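Local coordinates for beta-lactamase Mb2281c (Mycobacterium bovis, PDB 3I7J), which probably acts as a serine hydrolase of the beta-lactamase and penicillin-binding protein family, though its natural substrate is not established, at residues Pro44-Arg48 and Phe159-Leu163; Gln51-Glu55 and Thr168-Met173; Val72-His78 and Gly103-Leu107. One frame throughout, in Å; residues are numbered along the deposited sequence.

Contact 1. Residues Pro44-Arg48 and Phe159-Leu163; sequences PLVAR and FAGDL
Leu45 and Arg48 of helix 42-56 meet Phe159 and Asp162 of helix 153-164 in a buried helix-helix contact close to the centre of the chain, part apolar and part ionic. The two segment axes come no nearer than 12.0 Å, and long side chains span the gap. Leu45 sets its CD2 methyl squarely over the face of the Phe159 ring, 3.6 Å from the centroid and 2° off the normal, a CH-pi contact. At the ring's edge Phe159 CZ lies 3.5 Å from Pro44 O, with Arg48 CB beside it. Arg48 turns at chi2 (61°) to carry its guanidinium past the ring to Asp162. There NE and NH1 converge on the single oxygen OD2, each 3.0 Å away, in a salt bridge whose flat groups stand nearly perpendicular (87°); the exact place of OD2 is doubtful. Leu163 CD2 covers one guanidinium face, 3.9 Å from Arg48 CZ. Arg48 NH2 bonds to Gln51 OE1, and Asp162 OD1 accepts from the backbone of Ser167 and Thr168. Phe159 also touches Val127 and Leu131 of helix 119-131, while Leu163 packs on Phe224, Ile234 and Val236 of strands 224-228 and 232-237.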
ATOM      1  N   PRO A  44       0.886   2.308  -1.824  1.00 14.44           N
ATOM      2  CA  PRO A  44      -0.379   2.855  -1.318  1.00 11.96           C
ATOM      3  C   PRO A  44      -0.407   4.385  -1.405  1.00 10.76           C
ATOM      4  O   PRO A  44      -1.463   4.988  -1.628  1.00  7.33           O
ATOM      5  CB  PRO A  44      -0.426   2.345   0.126  1.00  8.61           C
ATOM      6  CG  PRO A  44       0.349   1.054   0.047  1.00 12.51           C
ATOM      7  CD  PRO A  44       1.533   1.455  -0.814  1.00  6.31           C
ATOM      8  N   LEU A  45       0.755   5.011  -1.241  1.00  8.60           N
ATOM      9  CA  LEU A  45       0.842   6.468  -1.307  1.00 11.59           C
ATOM     10  C   LEU A  45       0.598   6.936  -2.740  1.00 11.78           C
ATOM     11  O   LEU A  45      -0.170   7.872  -2.981  1.00  9.26           O
ATOM     12  CB  LEU A  45       2.219   6.948  -0.826  1.00 10.41           C
ATOM     13  CG  LEU A  45       2.606   6.649   0.626  1.00  7.33           C
ATOM     14  CD1 LEU A  45       4.023   7.142   0.879  1.00 10.77           C
ATOM     15  CD2 LEU A  45       1.636   7.346   1.585  1.00 11.53           C
ATOM     16  N   VAL A  46       1.254   6.282  -3.693  1.00 10.68           N
ATOM     17  CA  VAL A  46       1.100   6.636  -5.096  1.00 10.37           C
ATOM     18  C   VAL A  46      -0.322   6.329  -5.544  1.00  9.61           C
ATOM     19  O   VAL A  46      -0.923   7.100  -6.298  1.00  9.99           O
ATOM     20  CB  VAL A  46       2.112   5.858  -5.980  1.00 12.55           C
ATOM     21  CG1 VAL A  46       1.845   6.124  -7.456  1.00  7.34           C
ATOM     22  CG2 VAL A  46       3.532   6.275  -5.623  1.00  9.82           C
ATOM     23  N   ALA A  47      -0.860   5.205  -5.079  1.00  4.99           N
ATOM     24  CA  ALA A  47      -2.226   4.818  -5.433  1.00  7.37           C
ATOM     25  C   ALA A  47      -3.226   5.872  -4.957  1.00 12.64           C
ATOM     26  O   ALA A  47      -4.167   6.215  -5.676  1.00  5.91           O
ATOM     27  CB  ALA A  47      -2.567   3.478  -4.815  1.00  5.50           C
ATOM     28  N   ARG A  48      -3.026   6.383  -3.745  1.00  6.35           N
ATOM     29  CA  ARG A  48      -3.944   7.383  -3.219  1.00  8.90           C
ATOM     30  C   ARG A  48      -3.831   8.666  -4.032  1.00 10.62           C
ATOM     31  O   ARG A  48      -4.821   9.381  -4.233  1.00 10.48           O
ATOM     32  CB  ARG A  48      -3.656   7.669  -1.749  1.00  4.49           C
ATOM     33  CG  ARG A  48      -4.763   8.449  -1.057  1.00  8.47           C
ATOM     34  CD  ARG A  48      -6.059   7.670  -1.096  1.00 10.06           C
ATOM     35  NE  ARG A  48      -6.794   7.761   0.159  1.00  3.14           N
ATOM     36  CZ  ARG A  48      -7.769   6.928   0.497  1.00 13.48           C
ATOM     37  NH1 ARG A  48      -8.397   7.075   1.652  1.00 12.87           N
ATOM     38  NH2 ARG A  48      -8.107   5.941  -0.328  1.00 11.27           N
ATOM     39  N   PHE A 159      -1.570   8.688   7.604  1.00 13.04           N
ATOM     40  CA  PHE A 159      -2.056   8.117   6.351  1.00 11.46           C
ATOM     41  C   PHE A 159      -3.070   7.021   6.650  1.00 15.14           C
ATOM     42  O   PHE A 159      -4.156   6.987   6.060  1.00 11.61           O
ATOM     43  CB  PHE A 159      -0.891   7.554   5.526  1.00  9.19           C
ATOM     44  CG  PHE A 159      -1.286   7.135   4.135  1.00 18.20           C
ATOM     45  CD1 PHE A 159      -1.774   8.071   3.219  1.00 10.03           C
ATOM     46  CD2 PHE A 159      -1.180   5.810   3.740  1.00  9.34           C
ATOM     47  CE1 PHE A 159      -2.150   7.691   1.927  1.00  9.97           C
ATOM     48  CE2 PHE A 159      -1.554   5.422   2.450  1.00 15.34           C
ATOM     49  CZ  PHE A 159      -2.042   6.370   1.539  1.00  8.63           C
ATOM     50  N   ALA A 160      -2.724   6.139   7.586  1.00 11.51           N
ATOM     51  CA  ALA A 160      -3.622   5.049   7.974  1.00 16.85           C
ATOM     52  C   ALA A 160      -4.967   5.623   8.420  1.00 16.26           C
ATOM     53  O   ALA A 160      -6.009   4.987   8.254  1.00 14.81           O
ATOM     54  CB  ALA A 160      -2.996   4.229   9.110  1.00 10.05           C
ATOM     55  N   GLY A 161      -4.935   6.829   8.983  1.00 12.24           N
ATOM     56  CA  GLY A 161      -6.162   7.464   9.423  1.00  7.78           C
ATOM     57  C   GLY A 161      -7.055   7.768   8.232  1.00 14.31           C
ATOM     58  O   GLY A 161      -8.278   7.620   8.288  1.00 13.21           O
ATOM     59  N   ASP A 162      -6.431   8.183   7.137  1.00 15.45           N
ATOM     60  CA  ASP A 162      -7.158   8.511   5.921  1.00  9.15           C
ATOM     61  C   ASP A 162      -7.720   7.232   5.298  1.00 14.48           C
ATOM     62  O   ASP A 162      -8.756   7.258   4.632  1.00  8.13           O
ATOM     63  CB  ASP A 162      -6.224   9.215   4.935  1.00 12.80           C
ATOM     64  CG  ASP A 162      -6.964   9.844   3.780  1.00 15.56           C
ATOM     65  OD1 ASP A 162      -7.748  10.781   4.023  1.00 23.32           O
ATOM     66  OD2 ASP A 162      -6.766   9.406   2.631  1.00 19.34           O
ATOM     67  N   LEU A 163      -7.040   6.112   5.520  1.00  8.91           N
ATOM     68  CA  LEU A 163      -7.497   4.831   4.972  1.00 13.64           C
ATOM     69  C   LEU A 163      -8.638   4.231   5.799  1.00 10.64           C
ATOM     70  O   LEU A 163      -9.379   3.373   5.327  1.00 13.92           O
ATOM     71  CB  LEU A 163      -6.327   3.842   4.907  1.00  3.75           C
ATOM     72  CG  LEU A 163      -5.161   4.258   4.006  1.00 10.41           C
ATOM     73  CD1 LEU A 163      -4.058   3.192   4.023  1.00  6.80           C
ATOM     74  CD2 LEU A 163      -5.679   4.459   2.590  1.00  4.27           C
TER

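Contact 2. Residues Gln51-Glu55 and Thr168-Met173; sequences QVAVE and TVSAQM
Glu55, on helix 42-56, holds the start of helix 171-177 through its N-cap residue, Ser170. Both carboxylate oxygens take part: OE1 accepts from Ser170 N at 2.8 Å (N-H...O angle 154°), and OE2 accepts from Ser170 OG at a short 2.5 Å. Each oxygen is met on its syn side, slightly out of the carboxylate plane, and the two bonds together fix the rotation of the group. Ser170 OG, turned between its own backbone N and carbonyl carbon, also accepts from Met173 N at 3.1 Å (160°), the capping bond of the helix's first turn. A carboxylate placed at a helix N terminus in this way would be expected to interact favourably with the helix dipole. Alongside Glu55, Met173, present as selenomethionine, runs past it in the opposite direction. A bend at chi2 (58°), followed by another at chi3, brings its CE methyl 3.4 Å from Val54 CB, tighter than usual, while SE rests 3.9 Å from Gln51 CG. Val52 CG2 meets Val169 CG1 at 3.7 Å and also lies 3.5 Å from Thr168 O, at the turn leading into the cap. Val169 CG1 further touches Gln51 CB.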
ATOM      1  N   GLN A  51      -5.735   8.183  -7.106  1.00  8.43           N
ATOM      2  CA  GLN A  51      -7.152   8.216  -6.793  1.00 12.45           C
ATOM      3  C   GLN A  51      -7.614   9.672  -6.717  1.00 11.87           C
ATOM      4  O   GLN A  51      -8.693  10.016  -7.197  1.00 15.66           O
ATOM      5  CB  GLN A  51      -7.418   7.514  -5.466  1.00 11.53           C
ATOM      6  CG  GLN A  51      -7.376   5.993  -5.551  1.00 11.07           C
ATOM      7  CD  GLN A  51      -7.172   5.353  -4.192  1.00 12.89           C
ATOM      8  OE1 GLN A  51      -7.639   5.872  -3.182  1.00 14.33           O
ATOM      9  NE2 GLN A  51      -6.478   4.221  -4.160  1.00  7.28           N
ATOM     10  N   VAL A  52      -6.793  10.526  -6.116  1.00  8.35           N
ATOM     11  CA  VAL A  52      -7.127  11.936  -6.018  1.00  8.48           C
ATOM     12  C   VAL A  52      -7.177  12.525  -7.432  1.00 16.38           C
ATOM     13  O   VAL A  52      -8.054  13.328  -7.741  1.00 13.97           O
ATOM     14  CB  VAL A  52      -6.080  12.719  -5.177  1.00  9.57           C
ATOM     15  CG1 VAL A  52      -6.379  14.217  -5.235  1.00  6.30           C
ATOM     16  CG2 VAL A  52      -6.117  12.241  -3.727  1.00  3.10           C
ATOM     17  N   ALA A  53      -6.238  12.118  -8.288  1.00 13.35           N
ATOM     18  CA  ALA A  53      -6.190  12.613  -9.664  1.00 10.13           C
ATOM     19  C   ALA A  53      -7.466  12.266 -10.439  1.00 14.94           C
ATOM     20  O   ALA A  53      -7.957  13.073 -11.238  1.00 13.20           O
ATOM     21  CB  ALA A  53      -4.973  12.056 -10.386  1.00 12.54           C
ATOM     22  N   VAL A  54      -8.004  11.073 -10.206  1.00  5.62           N
ATOM     23  CA  VAL A  54      -9.227  10.667 -10.867  1.00  8.39           C
ATOM     24  C   VAL A  54     -10.346  11.597 -10.418  1.00 17.08           C
ATOM     25  O   VAL A  54     -11.142  12.069 -11.233  1.00 16.10           O
ATOM     26  CB  VAL A  54      -9.615   9.200 -10.518  1.00 13.48           C
ATOM     27  CG1 VAL A  54     -11.003   8.872 -11.061  1.00  9.00           C
ATOM     28  CG2 VAL A  54      -8.591   8.237 -11.115  1.00 14.33           C
ATOM     29  N   GLU A  55     -10.404  11.880  -9.120  1.00 12.97           N
ATOM     30  CA  GLU A  55     -11.449  12.765  -8.604  1.00 16.83           C
ATOM     31  C   GLU A  55     -11.296  14.211  -9.074  1.00 15.42           C
ATOM     32  O   GLU A  55     -12.292  14.925  -9.174  1.00 17.34           O
ATOM     33  CB  GLU A  55     -11.511  12.688  -7.070  1.00 14.73           C
ATOM     34  CG  GLU A  55     -11.864  11.283  -6.581  1.00 22.57           C
ATOM     35  CD  GLU A  55     -12.700  11.268  -5.311  1.00  7.85           C
ATOM     36  OE1 GLU A  55     -12.200  11.657  -4.247  1.00 29.70           O
ATOM     37  OE2 GLU A  55     -13.859  10.858  -5.381  1.00 21.29           O
ATOM     38  N   THR A 168      -8.950  12.430   1.988  1.00 16.14           N
ATOM     39  CA  THR A 168      -8.220  12.842   0.798  1.00 16.88           C
ATOM     40  C   THR A 168      -8.989  12.477  -0.475  1.00 15.47           C
ATOM     41  O   THR A 168      -8.733  13.033  -1.542  1.00 14.00           O
ATOM     42  CB  THR A 168      -6.819  12.194   0.783  1.00 17.54           C
ATOM     43  OG1 THR A 168      -5.940  12.982  -0.020  1.00 45.76           O
ATOM     44  CG2 THR A 168      -6.878  10.804   0.218  1.00 11.28           C
ATOM     45  N   VAL A 169      -9.920  11.533  -0.352  1.00 10.84           N
ATOM     46  CA  VAL A 169     -10.767  11.109  -1.465  1.00  9.98           C
ATOM     47  C   VAL A 169     -12.175  10.889  -0.906  1.00 15.29           C
ATOM     48  O   VAL A 169     -12.361  10.819   0.307  1.00 18.15           O
ATOM     49  CB  VAL A 169     -10.275   9.777  -2.146  1.00 12.61           C
ATOM     50  CG1 VAL A 169      -8.872   9.959  -2.704  1.00  9.19           C
ATOM     51  CG2 VAL A 169     -10.314   8.615  -1.161  1.00  4.25           C
ATOM     52  N   SER A 170     -13.162  10.787  -1.786  1.00 11.29           N
ATOM     53  CA  SER A 170     -14.539  10.577  -1.364  1.00 13.49           C
ATOM     54  C   SER A 170     -14.727   9.174  -0.819  1.00 16.53           C
ATOM     55  O   SER A 170     -13.963   8.260  -1.134  1.00 16.52           O
ATOM     56  CB  SER A 170     -15.482  10.763  -2.545  1.00 15.16           C
ATOM     57  OG  SER A 170     -15.220   9.769  -3.524  1.00 18.77           O
ATOM     58  N   ALA A 171     -15.761   9.006  -0.009  1.00 13.55           N
ATOM     59  CA  ALA A 171     -16.066   7.705   0.559  1.00 17.72           C
ATOM     60  C   ALA A 171     -16.294   6.681  -0.558  1.00 18.35           C
ATOM     61  O   ALA A 171     -15.956   5.506  -0.404  1.00 20.43           O
ATOM     62  CB  ALA A 171     -17.312   7.806   1.451  1.00 15.64           C
ATOM     63  N   GLN A 172     -16.867   7.126  -1.677  1.00 15.11           N
ATOM     64  CA  GLN A 172     -17.136   6.230  -2.804  1.00 12.84           C
ATOM     65  C   GLN A 172     -15.859   5.751  -3.490  1.00 11.03           C
ATOM     66  O   GLN A 172     -15.741   4.582  -3.855  1.00 12.84           O
ATOM     67  CB  GLN A 172     -18.036   6.912  -3.841  1.00 17.07           C
ATOM     68  CG  GLN A 172     -18.418   5.990  -4.999  1.00 21.42           C
ATOM     69  CD  GLN A 172     -18.853   4.615  -4.510  1.00 41.21           C
ATOM     70  OE1 GLN A 172     -19.732   4.500  -3.651  1.00 48.79           O
ATOM     71  NE2 GLN A 172     -18.236   3.564  -5.051  1.00 38.40           N
HETATM   72  N   MSE A 173     -14.914   6.661  -3.690  1.00 11.22           N
HETATM   73  CA  MSE A 173     -13.654   6.299  -4.315  1.00 12.65           C
HETATM   74  C   MSE A 173     -12.927   5.309  -3.394  1.00 12.88           C
HETATM   75  O   MSE A 173     -12.419   4.281  -3.847  1.00 11.59           O
HETATM   76  CB  MSE A 173     -12.799   7.552  -4.540  1.00  9.10           C
HETATM   77  CG  MSE A 173     -11.339   7.266  -4.903  1.00 15.29           C
HETATM   78 SE   MSE A 173     -11.136   6.184  -6.493  1.00 27.96          SE
HETATM   79  CE  MSE A 173     -10.995   7.594  -7.804  1.00 15.58           C
TER

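Contact 3. Residues Val72-His78 and Gly103-Leu107; sequences VRHLLAH and GFTVL
Leu75 and Leu107 head an apolar seam between the short helix 72-76 and helix 101-115, whose segment axes pass 8.9 Å apart at 141°, closer to antiparallel than to perpendicular. Leu75 packs its CB beside Leu107 CB and sends CD1 to Val106 CG1, 3.9 Å away, while CD2 lies over the backbone of Gly103. With no side chain at Gly103 the chains come close: its CA is 5.2 Å from Leu75 CA. Leu107, with CG swung anti to the backbone N (chi1 175°), divides its two methyls: CD1 goes to Val72 CG1 at 3.8 Å, and CD2 presses on Leu76 CD2 at 3.4 Å, tighter than usual. Leu107 CD2 also sits over one face of the ring of Phe104, three residues earlier on the same helix. Leu76 in turn reaches Ala50 of helix 42-56.

The short helix ends in a Schellman motif at His78, whose positive phi turns the chain out of the helix; residues Leu75 to Ser80 match the LLxHTS pattern common in this hydrolase family. Here the aromatic contact begins. The His78 and Phe104 rings are nearly parallel (7°) yet slid apart, with centroids 5.4 Å from each other, so they barely overlap; the touch is between His78 CE1 and Phe104 CE1, at 3.6 Å.

Backbone carbonyls meet the same ring corner: Leu75 O lies 3.7 Å from Phe104 CE1, and Leu76 O faces the ring's edge a little farther off. Phe104 and His78 both pack against Lys43, the lysine of a probable SxxK motif, and His78 also meets the rings of Tyr99 and Trp200, the latter edge-to-face.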
ATOM      1  N   VAL A  72      -5.756   3.219 -16.609  1.00 10.41           N
ATOM      2  CA  VAL A  72      -5.264   3.600 -15.299  1.00 10.61           C
ATOM      3  C   VAL A  72      -5.660   2.516 -14.278  1.00 14.16           C
ATOM      4  O   VAL A  72      -4.841   2.119 -13.447  1.00  8.99           O
ATOM      5  CB  VAL A  72      -5.826   5.002 -14.901  1.00 13.28           C
ATOM      6  CG1 VAL A  72      -5.620   5.280 -13.419  1.00  9.40           C
ATOM      7  CG2 VAL A  72      -5.107   6.081 -15.727  1.00  8.78           C
ATOM      8  N   ARG A  73      -6.893   2.010 -14.368  1.00  9.60           N
ATOM      9  CA  ARG A  73      -7.365   0.971 -13.449  1.00 13.97           C
ATOM     10  C   ARG A  73      -6.521  -0.308 -13.515  1.00 15.25           C
ATOM     11  O   ARG A  73      -6.291  -0.941 -12.485  1.00 15.62           O
ATOM     12  CB  ARG A  73      -8.831   0.603 -13.729  1.00 12.78           C
ATOM     13  CG  ARG A  73      -9.453  -0.313 -12.661  1.00 12.87           C
ATOM     14  CD  ARG A  73     -10.705  -1.024 -13.173  1.00 15.31           C
ATOM     15  NE  ARG A  73     -11.673  -0.080 -13.719  1.00 24.85           N
ATOM     16  CZ  ARG A  73     -12.522   0.632 -12.989  1.00 25.10           C
ATOM     17  NH1 ARG A  73     -12.537   0.503 -11.667  1.00 32.39           N
ATOM     18  NH2 ARG A  73     -13.347   1.488 -13.583  1.00 20.30           N
ATOM     19  N   HIS A  74      -6.083  -0.697 -14.716  1.00  9.08           N
ATOM     20  CA  HIS A  74      -5.261  -1.899 -14.872  1.00 11.51           C
ATOM     21  C   HIS A  74      -3.904  -1.680 -14.223  1.00 10.99           C
ATOM     22  O   HIS A  74      -3.320  -2.601 -13.650  1.00 14.20           O
ATOM     23  CB  HIS A  74      -5.008  -2.254 -16.348  1.00 11.00           C
ATOM     24  CG  HIS A  74      -6.232  -2.653 -17.109  1.00 10.42           C
ATOM     25  ND1 HIS A  74      -7.142  -1.736 -17.591  1.00 10.89           N
ATOM     26  CD2 HIS A  74      -6.670  -3.868 -17.523  1.00 11.79           C
ATOM     27  CE1 HIS A  74      -8.084  -2.366 -18.272  1.00  7.01           C
ATOM     28  NE2 HIS A  74      -7.820  -3.660 -18.246  1.00 13.03           N
ATOM     29  N   LEU A  75      -3.383  -0.464 -14.336  1.00  8.65           N
ATOM     30  CA  LEU A  75      -2.087  -0.167 -13.750  1.00  4.57           C
ATOM     31  C   LEU A  75      -2.154  -0.234 -12.229  1.00 11.33           C
ATOM     32  O   LEU A  75      -1.275  -0.813 -11.588  1.00 11.87           O
ATOM     33  CB  LEU A  75      -1.603   1.203 -14.211  1.00  1.93           C
ATOM     34  CG  LEU A  75      -1.409   1.274 -15.729  1.00 14.42           C
ATOM     35  CD1 LEU A  75      -1.083   2.714 -16.129  1.00  8.21           C
ATOM     36  CD2 LEU A  75      -0.272   0.334 -16.144  1.00  6.80           C
ATOM     37  N   LEU A  76      -3.211   0.338 -11.658  1.00 13.01           N
ATOM     38  CA  LEU A  76      -3.407   0.347 -10.212  1.00 14.81           C
ATOM     39  C   LEU A  76      -3.610  -1.048  -9.625  1.00 12.96           C
ATOM     40  O   LEU A  76      -3.156  -1.336  -8.513  1.00 12.67           O
ATOM     41  CB  LEU A  76      -4.617   1.221  -9.865  1.00 14.24           C
ATOM     42  CG  LEU A  76      -4.414   2.740  -9.948  1.00 12.76           C
ATOM     43  CD1 LEU A  76      -5.752   3.473  -9.968  1.00  6.24           C
ATOM     44  CD2 LEU A  76      -3.579   3.179  -8.762  1.00 13.09           C
ATOM     45  N   ALA A  77      -4.289  -1.906 -10.382  1.00  8.01           N
ATOM     46  CA  ALA A  77      -4.596  -3.264  -9.944  1.00  5.70           C
ATOM     47  C   ALA A  77      -3.621  -4.337 -10.439  1.00 12.60           C
ATOM     48  O   ALA A  77      -3.840  -5.524 -10.207  1.00 14.50           O
ATOM     49  CB  ALA A  77      -6.021  -3.630 -10.368  1.00  4.84           C
ATOM     50  N   HIS A  78      -2.557  -3.920 -11.117  1.00  8.51           N
ATOM     51  CA  HIS A  78      -1.556  -4.851 -11.628  1.00 13.93           C
ATOM     52  C   HIS A  78      -2.129  -5.861 -12.622  1.00 13.84           C
ATOM     53  O   HIS A  78      -1.834  -7.055 -12.548  1.00 11.39           O
ATOM     54  CB  HIS A  78      -0.881  -5.599 -10.468  1.00  8.11           C
ATOM     55  CG  HIS A  78      -0.265  -4.693  -9.451  1.00  6.57           C
ATOM     56  ND1 HIS A  78       0.859  -3.939  -9.711  1.00  9.73           N
ATOM     57  CD2 HIS A  78      -0.653  -4.367  -8.195  1.00  5.99           C
ATOM     58  CE1 HIS A  78       1.135  -3.186  -8.661  1.00  8.28           C
ATOM     59  NE2 HIS A  78       0.232  -3.426  -7.728  1.00 12.15           N
ATOM     60  N   GLY A 103       4.530  -0.920 -13.831  1.00 13.36           N
ATOM     61  CA  GLY A 103       3.135  -0.564 -14.008  1.00  9.50           C
ATOM     62  C   GLY A 103       2.858   0.728 -13.251  1.00  9.67           C
ATOM     63  O   GLY A 103       2.091   1.570 -13.715  1.00 14.18           O
ATOM     64  N   PHE A 104       3.490   0.906 -12.092  1.00  8.33           N
ATOM     65  CA  PHE A 104       3.279   2.121 -11.317  1.00  7.23           C
ATOM     66  C   PHE A 104       4.045   3.301 -11.898  1.00  4.83           C
ATOM     67  O   PHE A 104       3.663   4.450 -11.688  1.00  8.11           O
ATOM     68  CB  PHE A 104       3.650   1.914  -9.838  1.00 11.16           C
ATOM     69  CG  PHE A 104       2.464   1.612  -8.950  1.00  3.32           C
ATOM     70  CD1 PHE A 104       1.530   0.644  -9.318  1.00  9.56           C
ATOM     71  CD2 PHE A 104       2.283   2.291  -7.748  1.00  2.20           C
ATOM     72  CE1 PHE A 104       0.429   0.353  -8.506  1.00  4.79           C
ATOM     73  CE2 PHE A 104       1.185   2.010  -6.922  1.00 10.08           C
ATOM     74  CZ  PHE A 104       0.258   1.040  -7.308  1.00  8.31           C
ATOM     75  N   THR A 105       5.120   3.035 -12.634  1.00 10.16           N
ATOM     76  CA  THR A 105       5.853   4.140 -13.239  1.00 17.57           C
ATOM     77  C   THR A 105       5.012   4.695 -14.377  1.00  6.25           C
ATOM     78  O   THR A 105       4.960   5.905 -14.568  1.00 13.50           O
ATOM     79  CB  THR A 105       7.223   3.713 -13.804  1.00 14.53           C
ATOM     80  OG1 THR A 105       7.024   2.713 -14.802  1.00 47.75           O
ATOM     81  CG2 THR A 105       8.106   3.159 -12.707  1.00  3.22           C
ATOM     82  N   VAL A 106       4.357   3.816 -15.138  1.00 11.55           N
ATOM     83  CA  VAL A 106       3.510   4.282 -16.237  1.00  9.11           C
ATOM     84  C   VAL A 106       2.344   5.072 -15.641  1.00 11.89           C
ATOM     85  O   VAL A 106       1.891   6.069 -16.216  1.00 12.23           O
ATOM     86  CB  VAL A 106       2.972   3.112 -17.104  1.00 12.29           C
ATOM     87  CG1 VAL A 106       2.080   3.661 -18.229  1.00  5.32           C
ATOM     88  CG2 VAL A 106       4.140   2.348 -17.724  1.00  4.61           C
ATOM     89  N   LEU A 107       1.883   4.633 -14.473  1.00 12.17           N
ATOM     90  CA  LEU A 107       0.786   5.295 -13.765  1.00 13.93           C
ATOM     91  C   LEU A 107       1.215   6.704 -13.358  1.00 16.14           C
ATOM     92  O   LEU A 107       0.516   7.680 -13.635  1.00 11.47           O
ATOM     93  CB  LEU A 107       0.406   4.500 -12.516  1.00 12.47           C
ATOM     94  CG  LEU A 107      -0.647   5.132 -11.602  1.00 13.30           C
ATOM     95  CD1 LEU A 107      -1.965   5.244 -12.356  1.00 10.94           C
ATOM     96  CD2 LEU A 107      -0.823   4.267 -10.355  1.00 10.48           C
TER

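Overall arrangement
From the N terminus, helix 42-56 supplies the first segments of contacts 1 and 2. Contact 1 closes a loop of 110 residues back to helix 153-164; contact 2 starts about two turns later and closes a similar loop at helix 171-177, so the two cross. They also touch, where the Arg48 guanidinium packs on Val169. Contact 3 is local, joining helix 72-76 to helix 101-115, and is nested inside both larger loops. It meets helix 42-56 from another side, where Val46 and Ala47 touch Phe104 and Leu76. Thus one central helix links contact 3's helical pair with the two helices that follow strand 149-151.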